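Local coordinates for flagellar biosynthesis protein FlaG (Helicobacter pylori, PDB 6JSX) that probably takes part in building or regulating the bacterial flagellum as a FlaG-family protein, at residues A[62-65]-A[66-69]. Numbering follows the deposited sequence.
Sequences QRMR and DVIG
Met-64 and Val-67 meet side by side on one flank of the helix, both side chains running in the same direction. From CB, Met-64 sends CG to a position beside its own backbone N (chi1 -71°); bends at the next two torsions then swing SD and CE round along the helix. There the terminal CE reaches Val-67, 3.7 Å from its CG1 and equally near its CB, and makes the apolar side-chain contact between 62-65 and 66-69. CG2 of Val-67 turns instead to the backbone, against the carbonyl O of Arg-63. The main chain fixes this spacing. Ile-68 N donates to Met-64 O with an N-H...O angle of 166°. Val-67 N reaches Arg-63 O at 3.2 Å, and Gly-69 N bonds to Arg-65 O with the N-H...O angle bent to 137°. Asp-66 N gives Gln-62 O a weak bond. Met-64 also packs on Leu-14 of the second subunit, while Arg-63 forms salt bridges with Glu-59, one turn back, and with Glu-17 of that subunit. Successive i to i+4 bonds, with an apolar i, i+3 side-chain contact, are typical of an amphipathic alpha-helix, here the C-terminal helix 54-72, which contributes to the dimer interface.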
loop_
_atom_site.group_PDB
_atom_site.type_symbol
_atom_site.label_atom_id
_atom_site.label_comp_id
_atom_site.label_asym_id
_atom_site.label_seq_id
_atom_site.Cartn_x
_atom_site.Cartn_y
_atom_site.Cartn_z
ATOM N N GLN A 62 6.342 -0.188 9.549
ATOM C CA GLN A 62 7.186 0.690 10.345
ATOM C C GLN A 62 8.170 1.528 9.514
ATOM O O GLN A 62 8.280 2.746 9.726
ATOM C CB GLN A 62 7.877 -0.077 11.470
ATOM C CG GLN A 62 6.932 -0.368 12.620
ATOM C CD GLN A 62 7.496 -1.356 13.620
ATOM O OE1 GLN A 62 8.391 -2.145 13.303
ATOM N NE2 GLN A 62 6.974 -1.316 14.844
ATOM N N ARG A 63 8.858 0.890 8.565
ATOM C CA ARG A 63 9.785 1.603 7.680
ATOM C C ARG A 63 9.045 2.628 6.820
ATOM O O ARG A 63 9.580 3.691 6.486
ATOM C CB ARG A 63 10.568 0.634 6.789
ATOM C CG ARG A 63 11.332 -0.453 7.555
ATOM C CD ARG A 63 12.084 -1.395 6.606
ATOM N NE ARG A 63 12.485 -2.647 7.246
ATOM C CZ ARG A 63 11.998 -3.849 6.933
ATOM N NH1 ARG A 63 11.091 -3.980 5.973
ATOM N NH2 ARG A 63 12.430 -4.927 7.580
ATOM N N MET A 64 7.804 2.326 6.468
ATOM C CA MET A 64 7.038 3.300 5.719
ATOM C C MET A 64 6.596 4.476 6.595
ATOM O O MET A 64 6.476 5.600 6.107
ATOM C CB MET A 64 5.884 2.652 4.944
ATOM C CG MET A 64 6.374 1.814 3.762
ATOM S SD MET A 64 7.963 2.390 3.064
ATOM C CE MET A 64 7.486 3.954 2.323
ATOM N N ARG A 65 6.390 4.229 7.885
ATOM C CA ARG A 65 6.012 5.310 8.792
ATOM C C ARG A 65 7.056 6.428 8.810
ATOM O O ARG A 65 6.719 7.612 8.725
ATOM C CB ARG A 65 5.787 4.795 10.215
ATOM C CG ARG A 65 5.797 5.913 11.247
ATOM C CD ARG A 65 5.106 5.539 12.541
ATOM N NE ARG A 65 4.638 6.736 13.238
ATOM C CZ ARG A 65 5.292 7.339 14.226
ATOM N NH1 ARG A 65 6.448 6.848 14.660
ATOM N NH2 ARG A 65 4.783 8.428 14.792
ATOM N N ASP A 66 8.321 6.042 8.912
ATOM C CA ASP A 66 9.411 7.006 8.962
ATOM C C ASP A 66 9.727 7.633 7.607
ATOM O O ASP A 66 10.125 8.791 7.536
ATOM C CB ASP A 66 10.644 6.345 9.552
ATOM C CG ASP A 66 10.362 5.732 10.900
ATOM O OD1 ASP A 66 10.315 6.496 11.894
ATOM O OD2 ASP A 66 10.162 4.495 10.956
ATOM N N VAL A 67 9.556 6.875 6.534
ATOM C CA VAL A 67 9.727 7.437 5.204
ATOM C C VAL A 67 8.655 8.493 4.978
ATOM O O VAL A 67 8.956 9.621 4.587
ATOM C CB VAL A 67 9.668 6.355 4.119
ATOM C CG1 VAL A 67 9.492 6.980 2.744
ATOM C CG2 VAL A 67 10.924 5.501 4.170
ATOM N N ILE A 68 7.407 8.130 5.262
ATOM C CA ILE A 68 6.280 9.062 5.170
ATOM C C ILE A 68 6.460 10.289 6.080
ATOM O O ILE A 68 6.041 11.402 5.749
ATOM C CB ILE A 68 4.939 8.342 5.457
ATOM C CG1 ILE A 68 4.636 7.335 4.344
ATOM C CG2 ILE A 68 3.802 9.325 5.551
ATOM C CD1 ILE A 68 3.344 6.561 4.538
ATOM N N GLY A 69 7.108 10.089 7.216
ATOM C CA GLY A 69 7.395 11.188 8.109
ATOM C C GLY A 69 8.285 12.213 7.445
ATOM O O GLY A 69 7.908 13.376 7.331
#